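Local coordinates for class II aldolase/adducin domain protein (Pseudomonas syringae pv. phaseolicola 1448A, PDB 3OCR) that is of unknown specific function but belongs to the class II aldolase/adducin family and may act as a lyase or possibly bind actin filaments, at residues A[143-147]-A[224-230]; A[156-162]-A[182-188]; A[114-119]-A[175-181]. All blocks are in the same frame, centred on the assembly; numbering follows the deposited sequence.

Interaction 1 of 3, residues A[143-147]-A[224-230]; sequences LLPIS and NAELVFP
Two loops meet where the inverse gamma turn centred on Pro145 packs against Phe229: Pro145 CD lies at the edge of the aromatic ring, 3.9 Å from Phe229 CE1, while the CG2 methyl of Ile146 covers one face. That methyl stands 4.0 Å from the centroid of the Phe229 ring and only 17° off its normal, a CH-pi contact displaced somewhat toward the rim. Ile146 can offer CG2 because CG1 is turned between the backbone N and the carbonyl carbon (chi1 48°), leaving CG2 beside the backbone N, where it also comes within 3.6 Å of Val228 O. In this class II aldolase/adducin family protein the contact joins the loop ahead of helix 148-151 to the one after the long helix 199-219. Beyond the ring, Leu144 meets Leu227 at about a right angle, with Leu144 CD1 3.6 Å from Leu227 CD1, and the same methyl lies against the amide of Asn224, whose OD1 is engaged by Gln220. No hydrogen bond spans the loops. Pro145 O is buried against Pro230 CD, 3.4 Å away, without a polar partner, whereas Asn189 of the second subunit donates its side-chain amide to Ile146 O and Val228 O.

Interaction 2 of 3, residues A[156-162]-A[182-188]; sequences RVAYHGY and KSVMILR
Tyr159 and Arg188 meet across two neighbouring parallel strands, 157-160 and 184-187, the ends of a beta-alpha-beta crossover whose connecting helix is 169-179. The guanidinium of Arg188 turns one face to the tyrosine, its plane 23° from that of the ring, and Tyr159 CD2 sits over the centre of that face, 3.7 Å from Arg188 CZ. An extended run from CG to NE carries the arginine that far, and NH1 then makes a weak bond to Lys140 O. On the same face of the sheet, Ile186 runs side by side with Tyr159 and points the same way, its CB 3.7 Å from Tyr159 CE2; the tyrosine hydroxyl reaches on to Leu143 N. Val157 continues the row, crossing Ile186 obliquely with CG1 against CG1, and its CG2 faces Val184 CG1.

The other face belongs to Ala158, His160, selenomethionine Met185 and Leu187. Here the selenium of Met185 lies 3.8 Å from His160 CB, and Leu187 CD2 approaches the imidazole at CD2. Asp178 and Glu171, both on the crossover helix, take the two ring nitrogens of His160, which should fix the rotation of the ring.

Beneath the side chains the backbones bond in parallel register. Ala158 N reaches Val184 O in a nearly straight bond (176°), and Ile186 N returns to Ala158 O at 2.7 Å. His160 N then binds Ile186 O, and Arg188 N binds His160 O. At the N-terminal end of the pair, water 1 bridges the backbones: it donates to Arg156 O at 2.6 Å and accepts from Ser183 N at 2.9 Å.

Interaction 3 of 3, residues A[114-119]-A[175-181]; sequences AIHAAR and LVADLGD
Ala118 and Val176 make the tightest apolar meeting between helices 110-118 and 169-179: Ala118 CB stands 3.5 Å from Val176 CG1, and CG2 of the same valine is close behind. The small alanine methyl lets the forked valine come in between Ala114 and Ala118, one turn apart, with Val176 CG2 resting 3.8 Å from Ala114 O. Here the bump is the branched side chain, and the hollow is the low ground left by two alanines.

Ile115 supplies the complementary projection. Its CD1 reaches toward Leu175, which it crosses at about a right angle, with Ile115 CD1 3.9 Å from Leu175 CG. Its other branch, CG2, meets Leu179 CD2 at 3.9 Å. The isoleucine is the bump that fits between two leucines one turn apart, CD1 touching both and CG2 only Leu179; each leucine is placed with CG anti to the backbone N. Behind them, Met185 of strand 184-187 lies against both leucines, and Val125 of strand 124-128 lies against Ile115.

At the ends of the helices the surface turns polar. Arg119 folds back through bends at chi2 and chi3, which brings NH1 to Gly180 O at 2.7 Å, at the edge of the guanidinium; the bond is weak because its angle is only 124°. NH1 also binds Lys182 O, while NH2 forms a salt bridge with Asp121. Water 4 accepts from Arg119 NH2 at 3.0 Å. Gly180, with positive phi, turns the chain out of helix 169-179 just where the arginine reaches it. The segment axes approach to 10.3 Å and cross at -60°. The two helices lie against strands 124-128 and 184-187 of the sheet, as in the alpha/beta fold of the class II aldolase family.

Interactions 2 and 3 belong to one beta-alpha-beta unit: interaction 2 pairs its strands, interaction 3 packs its helix 169-179 on helix 110-118. Their centres lie about 10 Å apart, and a histidine of the strand and an arginine of the helix end tie the two contacts together. Interaction 2 rests on backbone bonding within the sheet, with most of its strand residues buried; interaction 3 adds a helical layer, apolar toward the sheet and polar at the helix ends. Interaction 1 lies further out, its centre about 25 Å from the centre of the chain, and joins loops without a hydrogen bond between them, mostly through apolar side chains, while a second subunit borders it. Interaction 3 stays about 14 Å from it at the nearest atoms.

Interaction 1 of 3, residues A[143-147]-A[224-230]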
loop_
_atom_site.group_PDB
_atom_site.type_symbol
_atom_site.label_atom_id
_atom_site.label_comp_id
_atom_site.label_asym_id
_atom_site.label_seq_id
_atom_site.Cartn_x
_atom_site.Cartn_y
_atom_site.Cartn_z
ATOM N N LEU A 143 -21.779 4.466 -2.095
ATOM C CA LEU A 143 -21.118 4.831 -0.837
ATOM C C LEU A 143 -22.028 4.577 0.355
ATOM O O LEU A 143 -23.067 5.196 0.487
ATOM C CB LEU A 143 -20.654 6.295 -0.867
ATOM C CG LEU A 143 -19.837 6.801 0.323
ATOM C CD1 LEU A 143 -18.399 6.307 0.320
ATOM C CD2 LEU A 143 -19.891 8.335 0.391
ATOM N N LEU A 144 -21.587 3.682 1.239
ATOM C CA LEU A 144 -22.383 3.212 2.367
ATOM C C LEU A 144 -22.254 4.167 3.578
ATOM O O LEU A 144 -21.202 4.792 3.755
ATOM C CB LEU A 144 -21.936 1.779 2.722
ATOM C CG LEU A 144 -22.070 0.699 1.620
ATOM C CD1 LEU A 144 -21.342 -0.585 2.036
ATOM C CD2 LEU A 144 -23.526 0.361 1.334
ATOM N N PRO A 145 -23.317 4.298 4.400
ATOM C CA PRO A 145 -23.211 5.150 5.594
ATOM C C PRO A 145 -22.635 4.377 6.821
ATOM O O PRO A 145 -23.362 4.055 7.756
ATOM C CB PRO A 145 -24.651 5.599 5.818
ATOM C CG PRO A 145 -25.501 4.459 5.333
ATOM C CD PRO A 145 -24.680 3.737 4.247
ATOM N N ILE A 146 -21.346 4.070 6.800
ATOM C CA ILE A 146 -20.769 3.150 7.825
ATOM C C ILE A 146 -19.561 3.732 8.543
ATOM O O ILE A 146 -18.913 3.054 9.353
ATOM C CB ILE A 146 -20.418 1.745 7.239
ATOM C CG1 ILE A 146 -19.618 1.850 5.931
ATOM C CG2 ILE A 146 -21.695 0.964 6.951
ATOM C CD1 ILE A 146 -18.146 2.124 6.132
ATOM N N SER A 147 -19.257 4.980 8.242
ATOM C CA SER A 147 -18.157 5.674 8.891
ATOM C C SER A 147 -18.506 7.148 9.030
ATOM O O SER A 147 -19.313 7.673 8.273
ATOM C CB SER A 147 -16.859 5.509 8.099
ATOM O OG SER A 147 -16.894 6.228 6.850
ATOM N N ASN A 224 -20.725 -6.883 2.911
ATOM C CA ASN A 224 -21.578 -5.820 3.452
ATOM C C ASN A 224 -22.426 -6.298 4.657
ATOM O O ASN A 224 -22.741 -5.519 5.565
ATOM C CB ASN A 224 -22.440 -5.217 2.315
ATOM C CG ASN A 224 -21.650 -4.281 1.401
ATOM O OD1 ASN A 224 -20.465 -4.007 1.633
ATOM N ND2 ASN A 224 -22.318 -3.763 0.348
ATOM N N ALA A 225 -22.749 -7.592 4.688
ATOM C CA ALA A 225 -23.543 -8.140 5.791
ATOM C C ALA A 225 -22.838 -8.092 7.169
ATOM O O ALA A 225 -23.479 -8.246 8.185
ATOM C CB ALA A 225 -24.011 -9.553 5.470
ATOM N N GLU A 226 -21.528 -7.836 7.198
ATOM C CA GLU A 226 -20.826 -7.719 8.481
ATOM C C GLU A 226 -20.833 -6.286 9.026
ATOM O O GLU A 226 -20.376 -6.027 10.151
ATOM C CB GLU A 226 -19.392 -8.246 8.360
ATOM C CG GLU A 226 -19.318 -9.702 7.940
ATOM C CD GLU A 226 -19.687 -10.672 9.074
ATOM O OE1 GLU A 226 -20.027 -10.211 10.200
ATOM O OE2 GLU A 226 -19.621 -11.896 8.842
ATOM N N LEU A 227 -21.366 -5.359 8.232
ATOM C CA LEU A 227 -21.275 -3.949 8.558
ATOM C C LEU A 227 -22.297 -3.514 9.592
ATOM O O LEU A 227 -23.423 -4.028 9.620
ATOM C CB LEU A 227 -21.397 -3.101 7.288
ATOM C CG LEU A 227 -20.315 -3.270 6.228
ATOM C CD1 LEU A 227 -20.703 -2.485 5.005
ATOM C CD2 LEU A 227 -18.975 -2.799 6.728
ATOM N N VAL A 228 -21.882 -2.606 10.465
ATOM C CA VAL A 228 -22.820 -1.911 11.367
ATOM C C VAL A 228 -23.255 -0.604 10.719
ATOM O O VAL A 228 -22.434 0.278 10.434
ATOM C CB VAL A 228 -22.206 -1.559 12.759
ATOM C CG1 VAL A 228 -23.205 -0.781 13.605
ATOM C CG2 VAL A 228 -21.781 -2.770 13.491
ATOM N N PHE A 229 -24.564 -0.482 10.524
ATOM C CA PHE A 229 -25.176 0.743 10.022
ATOM C C PHE A 229 -25.776 1.498 11.209
ATOM O O PHE A 229 -26.760 1.016 11.811
ATOM C CB PHE A 229 -26.288 0.393 9.012
ATOM C CG PHE A 229 -25.781 -0.222 7.730
ATOM C CD1 PHE A 229 -25.617 0.563 6.591
ATOM C CD2 PHE A 229 -25.462 -1.579 7.662
ATOM C CE1 PHE A 229 -25.135 -0.002 5.404
ATOM C CE2 PHE A 229 -24.980 -2.148 6.474
ATOM C CZ PHE A 229 -24.819 -1.364 5.349
ATOM N N PRO A 230 -25.194 2.667 11.566
ATOM C CA PRO A 230 -25.803 3.496 12.615
ATOM C C PRO A 230 -27.262 3.826 12.278
ATOM O O PRO A 230 -27.641 3.796 11.100
ATOM C CB PRO A 230 -24.955 4.781 12.580
ATOM C CG PRO A 230 -23.652 4.352 12.016
ATOM C CD PRO A 230 -23.992 3.319 10.995
#

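Interaction 2 of 3, residues A[156-162]-A[182-188]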
loop_
_atom_site.group_PDB
_atom_site.type_symbol
_atom_site.label_atom_id
_atom_site.label_comp_id
_atom_site.label_asym_id
_atom_site.label_seq_id
_atom_site.Cartn_x
_atom_site.Cartn_y
_atom_site.Cartn_z
ATOM N N ARG A 156 -25.611 14.319 -0.023
ATOM C CA ARG A 156 -24.804 15.252 -0.822
ATOM C C ARG A 156 -24.388 14.679 -2.198
ATOM O O ARG A 156 -23.789 15.386 -3.019
ATOM C CB ARG A 156 -23.550 15.677 -0.052
ATOM C CG ARG A 156 -23.801 16.670 1.100
ATOM C CD ARG A 156 -22.602 16.673 2.043
ATOM N NE ARG A 156 -21.376 17.258 1.461
ATOM C CZ ARG A 156 -20.149 17.092 1.960
ATOM N NH1 ARG A 156 -19.949 16.329 3.031
ATOM N NH2 ARG A 156 -19.105 17.688 1.386
ATOM N N VAL A 157 -24.677 13.399 -2.427
ATOM C CA VAL A 157 -24.040 12.667 -3.504
ATOM C C VAL A 157 -25.023 12.314 -4.597
ATOM O O VAL A 157 -26.074 11.694 -4.323
ATOM C CB VAL A 157 -23.306 11.382 -2.977
ATOM C CG1 VAL A 157 -22.567 10.681 -4.122
ATOM C CG2 VAL A 157 -22.353 11.762 -1.848
ATOM N N ALA A 158 -24.687 12.726 -5.824
ATOM C CA ALA A 158 -25.443 12.332 -7.007
ATOM C C ALA A 158 -24.839 11.066 -7.607
ATOM O O ALA A 158 -23.652 10.808 -7.447
ATOM C CB ALA A 158 -25.460 13.454 -8.047
ATOM N N TYR A 159 -25.676 10.253 -8.267
ATOM C CA TYR A 159 -25.166 9.129 -9.076
ATOM C C TYR A 159 -25.522 9.260 -10.558
ATOM O O TYR A 159 -26.641 9.693 -10.924
ATOM C CB TYR A 159 -25.691 7.791 -8.538
ATOM C CG TYR A 159 -25.113 7.433 -7.214
ATOM C CD1 TYR A 159 -25.617 7.996 -6.039
ATOM C CD2 TYR A 159 -24.045 6.537 -7.122
ATOM C CE1 TYR A 159 -25.067 7.685 -4.803
ATOM C CE2 TYR A 159 -23.491 6.207 -5.886
ATOM C CZ TYR A 159 -24.013 6.778 -4.735
ATOM O OH TYR A 159 -23.455 6.456 -3.521
ATOM N N HIS A 160 -24.590 8.836 -11.406
ATOM C CA HIS A 160 -24.759 8.880 -12.854
ATOM C C HIS A 160 -24.345 7.506 -13.423
ATOM O O HIS A 160 -23.191 7.081 -13.273
ATOM C CB HIS A 160 -23.911 10.038 -13.444
ATOM C CG HIS A 160 -23.907 10.090 -14.943
ATOM N ND1 HIS A 160 -24.987 10.538 -15.678
ATOM C CD2 HIS A 160 -22.947 9.762 -15.843
ATOM C CE1 HIS A 160 -24.702 10.458 -16.966
ATOM N NE2 HIS A 160 -23.465 10.002 -17.092
ATOM N N GLY A 161 -25.316 6.808 -14.009
ATOM C CA GLY A 161 -25.108 5.527 -14.711
ATOM C C GLY A 161 -24.106 5.616 -15.856
ATOM O O GLY A 161 -24.103 6.589 -16.594
ATOM N N TYR A 162 -23.272 4.588 -16.010
ATOM C CA TYR A 162 -22.204 4.578 -17.005
ATOM C C TYR A 162 -22.732 4.436 -18.433
ATOM O O TYR A 162 -23.547 3.543 -18.725
ATOM C CB TYR A 162 -21.196 3.455 -16.728
ATOM C CG TYR A 162 -19.923 3.588 -17.560
ATOM C CD1 TYR A 162 -19.136 4.740 -17.492
ATOM C CD2 TYR A 162 -19.533 2.569 -18.452
ATOM C CE1 TYR A 162 -17.960 4.874 -18.274
ATOM C CE2 TYR A 162 -18.381 2.696 -19.235
ATOM C CZ TYR A 162 -17.594 3.847 -19.123
ATOM O OH TYR A 162 -16.478 3.954 -19.925
ATOM N N LYS A 182 -26.545 19.400 -6.536
ATOM C CA LYS A 182 -25.465 18.869 -5.676
ATOM C C LYS A 182 -24.098 19.254 -6.248
ATOM O O LYS A 182 -24.015 19.818 -7.341
ATOM C CB LYS A 182 -25.573 17.355 -5.537
ATOM C CG LYS A 182 -26.916 16.888 -4.925
ATOM C CD LYS A 182 -26.965 15.391 -4.899
ATOM C CE LYS A 182 -27.715 14.883 -3.695
ATOM N NZ LYS A 182 -29.114 14.636 -4.040
ATOM N N SER A 183 -23.043 18.973 -5.511
ATOM C CA SER A 183 -21.707 19.312 -5.970
ATOM C C SER A 183 -20.719 18.144 -5.821
ATOM O O SER A 183 -19.480 18.338 -5.883
ATOM C CB SER A 183 -21.187 20.573 -5.268
ATOM O OG SER A 183 -20.922 20.321 -3.887
ATOM N N VAL A 184 -21.272 16.949 -5.589
ATOM C CA VAL A 184 -20.501 15.692 -5.494
ATOM C C VAL A 184 -21.272 14.629 -6.268
ATOM O O VAL A 184 -22.493 14.496 -6.077
ATOM C CB VAL A 184 -20.380 15.195 -4.041
ATOM C CG1 VAL A 184 -19.558 13.916 -3.996
ATOM C CG2 VAL A 184 -19.770 16.275 -3.115
HETATM N N MSE A 185 -20.569 13.897 -7.141
HETATM C CA MSE A 185 -21.192 12.864 -7.960
HETATM C C MSE A 185 -20.318 11.613 -8.049
HETATM O O MSE A 185 -19.075 11.665 -8.193
HETATM C CB MSE A 185 -21.524 13.366 -9.365
HETATM C CG MSE A 185 -22.506 12.408 -10.165
HETATM SE SE MSE A 185 -23.544 13.326 -11.558
HETATM C CE MSE A 185 -21.994 14.411 -12.091
ATOM N N ILE A 186 -20.980 10.477 -7.966
ATOM C CA ILE A 186 -20.287 9.252 -8.236
ATOM C C ILE A 186 -20.682 8.835 -9.649
ATOM O O ILE A 186 -21.871 8.598 -9.970
ATOM C CB ILE A 186 -20.553 8.174 -7.126
ATOM C CG1 ILE A 186 -19.865 8.607 -5.826
ATOM C CG2 ILE A 186 -20.064 6.788 -7.563
ATOM C CD1 ILE A 186 -20.146 7.679 -4.589
ATOM N N LEU A 187 -19.681 8.779 -10.512
ATOM C CA LEU A 187 -19.894 8.336 -11.885
ATOM C C LEU A 187 -19.746 6.817 -11.854
ATOM O O LEU A 187 -18.649 6.295 -11.746
ATOM C CB LEU A 187 -18.854 8.996 -12.816
ATOM C CG LEU A 187 -18.802 10.524 -12.767
ATOM C CD1 LEU A 187 -17.482 11.040 -13.335
ATOM C CD2 LEU A 187 -20.000 11.172 -13.490
ATOM N N ARG A 188 -20.879 6.106 -11.872
ATOM C CA ARG A 188 -20.855 4.676 -11.691
ATOM C C ARG A 188 -19.942 4.003 -12.719
ATOM O O ARG A 188 -19.927 4.382 -13.906
ATOM C CB ARG A 188 -22.284 4.061 -11.784
ATOM C CG ARG A 188 -23.268 4.480 -10.699
ATOM C CD ARG A 188 -24.487 3.566 -10.805
ATOM N NE ARG A 188 -25.645 4.054 -10.070
ATOM C CZ ARG A 188 -25.917 3.774 -8.800
ATOM N NH1 ARG A 188 -25.102 3.006 -8.076
ATOM N NH2 ARG A 188 -27.022 4.271 -8.248
HETATM O O HOH W 1 -23.509 17.959 -2.811
HETATM O O HOH W 2 -21.740 18.815 -0.989
HETATM O O HOH W 3 -20.965 6.720 -14.890
#

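Interaction 3 of 3, residues A[114-119]-A[175-181]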
loop_
_atom_site.group_PDB
_atom_site.type_symbol
_atom_site.label_atom_id
_atom_site.label_comp_id
_atom_site.label_asym_id
_atom_site.label_seq_id
_atom_site.Cartn_x
_atom_site.Cartn_y
_atom_site.Cartn_z
ATOM N N ALA A 114 -19.631 20.632 -19.743
ATOM C CA ALA A 114 -21.058 20.391 -19.464
ATOM C C ALA A 114 -21.456 20.901 -18.078
ATOM O O ALA A 114 -22.492 21.571 -17.922
ATOM C CB ALA A 114 -21.399 18.899 -19.600
ATOM N N ILE A 115 -20.641 20.591 -17.071
ATOM C CA ILE A 115 -20.950 21.007 -15.698
ATOM C C ILE A 115 -20.796 22.521 -15.487
ATOM O O ILE A 115 -21.707 23.149 -14.957
ATOM C CB ILE A 115 -20.146 20.207 -14.618
ATOM C CG1 ILE A 115 -20.323 18.687 -14.786
ATOM C CG2 ILE A 115 -20.560 20.636 -13.207
ATOM C CD1 ILE A 115 -21.805 18.182 -14.795
ATOM N N HIS A 116 -19.661 23.097 -15.906
ATOM C CA HIS A 116 -19.447 24.546 -15.809
ATOM C C HIS A 116 -20.549 25.393 -16.471
ATOM O O HIS A 116 -20.936 26.464 -15.974
ATOM C CB HIS A 116 -18.070 24.948 -16.379
ATOM C CG HIS A 116 -16.926 24.715 -15.433
ATOM N ND1 HIS A 116 -16.830 25.344 -14.208
ATOM C CD2 HIS A 116 -15.821 23.941 -15.544
ATOM C CE1 HIS A 116 -15.722 24.955 -13.601
ATOM N NE2 HIS A 116 -15.099 24.093 -14.385
ATOM N N ALA A 117 -21.048 24.929 -17.607
ATOM C CA ALA A 117 -22.090 25.662 -18.309
ATOM C C ALA A 117 -23.398 25.610 -17.527
ATOM O O ALA A 117 -24.109 26.616 -17.409
ATOM C CB ALA A 117 -22.277 25.096 -19.703
ATOM N N ALA A 118 -23.707 24.441 -16.982
ATOM C CA ALA A 118 -24.969 24.224 -16.264
ATOM C C ALA A 118 -25.014 24.836 -14.872
ATOM O O ALA A 118 -26.088 25.135 -14.352
ATOM C CB ALA A 118 -25.272 22.733 -16.175
ATOM N N ARG A 119 -23.847 25.017 -14.267
ATOM C CA ARG A 119 -23.762 25.397 -12.869
ATOM C C ARG A 119 -22.706 26.490 -12.730
ATOM O O ARG A 119 -21.540 26.209 -12.483
ATOM C CB ARG A 119 -23.408 24.157 -12.034
ATOM C CG ARG A 119 -24.531 23.098 -11.964
ATOM C CD ARG A 119 -25.614 23.582 -11.012
ATOM N NE ARG A 119 -24.966 23.849 -9.731
ATOM C CZ ARG A 119 -24.745 22.927 -8.800
ATOM N NH1 ARG A 119 -25.183 21.680 -8.975
ATOM N NH2 ARG A 119 -24.098 23.258 -7.690
ATOM N N LEU A 175 -26.332 13.802 -17.407
ATOM C CA LEU A 175 -25.280 14.087 -16.428
ATOM C C LEU A 175 -25.642 15.309 -15.591
ATOM O O LEU A 175 -25.478 15.294 -14.359
ATOM C CB LEU A 175 -23.943 14.304 -17.131
ATOM C CG LEU A 175 -22.724 14.782 -16.361
ATOM C CD1 LEU A 175 -22.140 13.659 -15.499
ATOM C CD2 LEU A 175 -21.682 15.259 -17.374
ATOM N N VAL A 176 -26.118 16.358 -16.266
ATOM C CA VAL A 176 -26.544 17.590 -15.604
ATOM C C VAL A 176 -27.818 17.328 -14.772
ATOM O O VAL A 176 -27.906 17.745 -13.610
ATOM C CB VAL A 176 -26.719 18.756 -16.635
ATOM C CG1 VAL A 176 -27.458 19.944 -16.023
ATOM C CG2 VAL A 176 -25.342 19.205 -17.193
ATOM N N ALA A 177 -28.781 16.610 -15.351
ATOM C CA ALA A 177 -29.995 16.244 -14.629
ATOM C C ALA A 177 -29.698 15.423 -13.376
ATOM O O ALA A 177 -30.271 15.682 -12.319
ATOM C CB ALA A 177 -30.978 15.503 -15.549
ATOM N N ASP A 178 -28.779 14.461 -13.493
ATOM C CA ASP A 178 -28.357 13.639 -12.363
ATOM C C ASP A 178 -27.685 14.466 -11.259
ATOM O O ASP A 178 -27.979 14.283 -10.089
ATOM C CB ASP A 178 -27.406 12.522 -12.823
ATOM C CG ASP A 178 -28.086 11.455 -13.682
ATOM O OD1 ASP A 178 -29.318 11.240 -13.582
ATOM O OD2 ASP A 178 -27.371 10.833 -14.487
ATOM N N LEU A 179 -26.768 15.359 -11.619
ATOM C CA LEU A 179 -26.118 16.188 -10.618
ATOM C C LEU A 179 -27.104 17.089 -9.869
ATOM O O LEU A 179 -27.024 17.238 -8.630
ATOM C CB LEU A 179 -25.027 17.030 -11.278
ATOM C CG LEU A 179 -24.217 17.929 -10.347
ATOM C CD1 LEU A 179 -23.350 17.069 -9.426
ATOM C CD2 LEU A 179 -23.353 18.856 -11.178
ATOM N N GLY A 180 -28.053 17.672 -10.617
ATOM C CA GLY A 180 -29.055 18.591 -10.037
ATOM C C GLY A 180 -28.343 19.712 -9.306
ATOM O O GLY A 180 -27.403 20.325 -9.841
ATOM N N ASP A 181 -28.762 19.942 -8.065
ATOM C CA ASP A 181 -28.238 21.028 -7.232
ATOM C C ASP A 181 -26.994 20.652 -6.423
ATOM O O ASP A 181 -26.446 21.498 -5.717
ATOM C CB ASP A 181 -29.328 21.526 -6.277
ATOM C CG ASP A 181 -30.439 22.264 -6.993
ATOM O OD1 ASP A 181 -30.256 22.606 -8.176
ATOM O OD2 ASP A 181 -31.496 22.506 -6.375
HETATM O O HOH W 4 -24.334 22.365 -4.836
#